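Local structure of OmpA family protein (Klebsiella pneumoniae subsp. pneumoniae, 7RJJ) at residues Lys38-Trp43 with Ile114-Gln119. The protein probably binds peptidoglycan of the cell wall through its OmpA-like C-terminal domain, the part described here, which holds D-alanine. Sequence-based numbering, arbitrary orientation.
Sequences KARPGW and ISLVPQ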
ATOM      1  N   LYS A  38      -4.705  13.576   4.127  1.00 22.42           N
ATOM      2  CA  LYS A  38      -5.113  15.000   4.005  1.00 24.99           C
ATOM      3  C   LYS A  38      -4.907  15.721   5.338  1.00 26.54           C
ATOM      4  O   LYS A  38      -4.649  16.929   5.294  1.00 27.96           O
ATOM      5  CB  LYS A  38      -6.562  15.104   3.516  1.00 27.25           C
ATOM      6  CG  LYS A  38      -6.780  14.630   2.086  1.00 26.93           C
ATOM      7  CD  LYS A  38      -6.149  15.527   1.056  1.00 27.76           C
ATOM      8  CE  LYS A  38      -6.233  14.970  -0.347  1.00 27.58           C
ATOM      9  NZ  LYS A  38      -5.836  15.986  -1.356  1.00 28.20           N
ATOM     10  N   ALA A  39      -4.958  14.996   6.456  1.00 26.46           N
ATOM     11  CA  ALA A  39      -4.793  15.633   7.782  1.00 28.90           C
ATOM     12  C   ALA A  39      -3.315  15.936   8.051  1.00 28.69           C
ATOM     13  O   ALA A  39      -3.047  16.651   9.030  1.00 29.83           O
ATOM     14  CB  ALA A  39      -5.376  14.748   8.855  1.00 29.81           C
ATOM     15  N   ARG A  40      -2.396  15.428   7.215  1.00 26.77           N
ATOM     16  CA  ARG A  40      -0.956  15.686   7.473  1.00 26.63           C
ATOM     17  C   ARG A  40      -0.292  16.182   6.190  1.00 23.92           C
ATOM     18  O   ARG A  40       0.563  15.517   5.619  1.00 21.37           O
ATOM     19  CB  ARG A  40      -0.306  14.435   8.071  1.00 27.28           C
ATOM     20  CG  ARG A  40      -1.241  13.667   8.998  1.00 30.53           C
ATOM     21  CD  ARG A  40      -0.628  13.034  10.224  1.00 32.73           C
ATOM     22  NE  ARG A  40      -0.300  14.080  11.185  1.00 38.66           N
ATOM     23  CZ  ARG A  40      -0.185  13.912  12.503  1.00 41.18           C
ATOM     24  NH1 ARG A  40       0.124  14.944  13.272  1.00 43.34           N
ATOM     25  NH2 ARG A  40      -0.401  12.729  13.055  1.00 42.56           N
ATOM     26  N   PRO A  41      -0.644  17.395   5.717  1.00 25.36           N
ATOM     27  CA  PRO A  41      -0.048  17.940   4.499  1.00 23.87           C
ATOM     28  C   PRO A  41       1.479  18.036   4.580  1.00 20.95           C
ATOM     29  O   PRO A  41       1.976  18.413   5.605  1.00 21.08           O
ATOM     30  CB  PRO A  41      -0.624  19.362   4.392  1.00 26.24           C
ATOM     31  CG  PRO A  41      -1.876  19.345   5.237  1.00 28.83           C
ATOM     32  CD  PRO A  41      -1.650  18.294   6.304  1.00 28.03           C
ATOM     33  N   GLY A  42       2.173  17.607   3.531  1.00 19.12           N
ATOM     34  CA  GLY A  42       3.637  17.776   3.480  1.00 17.50           C
ATOM     35  C   GLY A  42       4.427  16.626   4.061  1.00 15.49           C
ATOM     36  O   GLY A  42       5.662  16.664   3.930  1.00 15.14           O
ATOM     37  N   TRP A  43       3.776  15.647   4.695  1.00 14.68           N
ATOM     38  CA  TRP A  43       4.528  14.484   5.239  1.00 13.43           C
ATOM     39  C   TRP A  43       4.868  13.531   4.086  1.00 12.14           C
ATOM     40  O   TRP A  43       4.033  13.410   3.164  1.00 12.42           O
ATOM     41  CB  TRP A  43       3.699  13.759   6.306  1.00 14.11           C
ATOM     42  CG  TRP A  43       3.511  14.489   7.597  1.00 15.56           C
ATOM     43  CD1 TRP A  43       3.163  15.796   7.788  1.00 16.58           C
ATOM     44  CD2 TRP A  43       3.510  13.884   8.898  1.00 16.75           C
ATOM     45  NE1 TRP A  43       3.033  16.057   9.125  1.00 18.27           N
ATOM     46  CE2 TRP A  43       3.228  14.898   9.831  1.00 18.56           C
ATOM     47  CE3 TRP A  43       3.757  12.589   9.361  1.00 16.85           C
ATOM     48  CZ2 TRP A  43       3.188  14.656  11.203  1.00 20.74           C
ATOM     49  CZ3 TRP A  43       3.715  12.349  10.711  1.00 18.95           C
ATOM     50  CH2 TRP A  43       3.423  13.366  11.620  1.00 20.97           C
ATOM     51  N   ILE A 114       0.693   2.072   4.487  1.00 13.86           N
ATOM     52  CA  ILE A 114       1.130   3.485   4.292  1.00 13.57           C
ATOM     53  C   ILE A 114       1.687   4.009   5.618  1.00 13.90           C
ATOM     54  O   ILE A 114       1.056   3.783   6.680  1.00 14.58           O
ATOM     55  CB  ILE A 114      -0.021   4.359   3.748  1.00 14.19           C
ATOM     56  CG1 ILE A 114      -0.480   3.881   2.368  1.00 13.96           C
ATOM     57  CG2 ILE A 114       0.379   5.828   3.718  1.00 14.62           C
ATOM     58  CD1 ILE A 114      -1.712   4.579   1.839  1.00 15.26           C
ATOM     59  N   SER A 115       2.867   4.623   5.555  1.00 13.43           N
ATOM     60  CA  SER A 115       3.477   5.259   6.746  1.00 14.48           C
ATOM     61  C   SER A 115       3.698   6.735   6.414  1.00 14.56           C
ATOM     62  O   SER A 115       4.185   7.005   5.294  1.00 14.11           O
ATOM     63  CB  SER A 115       4.764   4.602   7.130  1.00 14.78           C
ATOM     64  OG  SER A 115       4.565   3.240   7.453  1.00 15.12           O
ATOM     65  N   LEU A 116       3.316   7.642   7.314  1.00 15.61           N
ATOM     66  CA  LEU A 116       3.532   9.098   7.067  1.00 16.08           C
ATOM     67  C   LEU A 116       4.783   9.521   7.851  1.00 17.08           C
ATOM     68  O   LEU A 116       4.835   9.302   9.071  1.00 18.28           O
ATOM     69  CB  LEU A 116       2.272   9.870   7.451  1.00 17.35           C
ATOM     70  CG  LEU A 116       0.969   9.315   6.868  1.00 16.97           C
ATOM     71  CD1 LEU A 116      -0.230  10.122   7.340  1.00 18.94           C
ATOM     72  CD2 LEU A 116       1.017   9.276   5.353  1.00 15.53           C
ATOM     73  N   VAL A 117       5.779  10.054   7.143  1.00 16.83           N
ATOM     74  CA  VAL A 117       7.094  10.378   7.760  1.00 18.29           C
ATOM     75  C   VAL A 117       7.280  11.891   7.750  1.00 19.59           C
ATOM     76  O   VAL A 117       7.343  12.510   6.697  1.00 18.85           O
ATOM     77  CB  VAL A 117       8.223   9.647   7.011  1.00 17.58           C
ATOM     78  CG1 VAL A 117       9.571   9.913   7.641  1.00 19.46           C
ATOM     79  CG2 VAL A 117       7.947   8.150   6.919  1.00 16.63           C
ATOM     80  N   PRO A 118       7.316  12.539   8.928  1.00 22.06           N
ATOM     81  CA  PRO A 118       7.463  13.993   8.986  1.00 23.77           C
ATOM     82  C   PRO A 118       8.885  14.539   8.761  1.00 25.43           C
ATOM     83  O   PRO A 118       8.988  15.673   8.300  1.00 25.80           O
ATOM     84  CB  PRO A 118       7.001  14.315  10.417  1.00 25.88           C
ATOM     85  CG  PRO A 118       7.348  13.074  11.212  1.00 26.04           C
ATOM     86  CD  PRO A 118       7.147  11.922  10.251  1.00 23.40           C
ATOM     87  N   GLN A 119       9.926  13.736   9.026  1.00 26.71           N
ATOM     88  CA  GLN A 119      11.330  14.242   8.934  1.00 29.28           C
ATOM     89  C   GLN A 119      11.760  14.494   7.483  1.00 28.75           C
ATOM     90  O   GLN A 119      12.763  15.204   7.295  1.00 30.15           O
ATOM     91  CB  GLN A 119      12.333  13.270   9.566  1.00 31.01           C
ATOM     92  CG  GLN A 119      12.044  12.908  11.017  1.00 32.93           C
ATOM     93  CD  GLN A 119      10.970  11.862  11.187  1.00 31.42           C
ATOM     94  OE1 GLN A 119      10.469  11.273  10.228  1.00 29.58           O
ATOM     95  NE2 GLN A 119      10.631  11.589  12.433  1.00 33.44           N
TER
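Trp43 lays its indole against Pro118 where, in the OmpA-like peptidoglycan-binding domain, strand 43-49 sets out and its antiparallel neighbour 112-117 finishes, far from the D-alanine pocket. The main interaction is a CH-pi contact: Pro118 CB sits 3.6 Å from the centroid of the six-membered ring of Trp43, only 2° off the ring normal. Further round the same face, Pro118 CD comes within 3.5 Å of Trp43 CZ3. Arg40 lies across the opposite face, its CB displaced toward the rim of the indole; Trp43 CZ2 in turn stands 3.3 Å above the plane of the Arg40 guanidinium, toward the rim of that group. In Trp43, CG anti to the carbonyl carbon (chi1 -70°) brings the six-membered ring to Pro118.

Leu116 meets the ring at its edge, with Leu116 CB 3.6 Å from Trp43 CE3. Leu116 also crosses Arg40 at about a right angle, its CD1 4.0 Å from Arg40 CG; Ile7 of the edge strand 7-8 touches all three side chains.

Backbone geometry brings Arg40 and Trp43 together: a type II turn spans them, with Gly42 at phi 90° and a weak bond from Trp43 N to Arg40 O. No hydrogen bond joins the two segments here, although Val117 pairs with Leu44 one residue on. Near the plane of the indole, the carbonyl oxygen Leu116 O simply packs against the ring edge, 3.5 Å from Trp43 CE3.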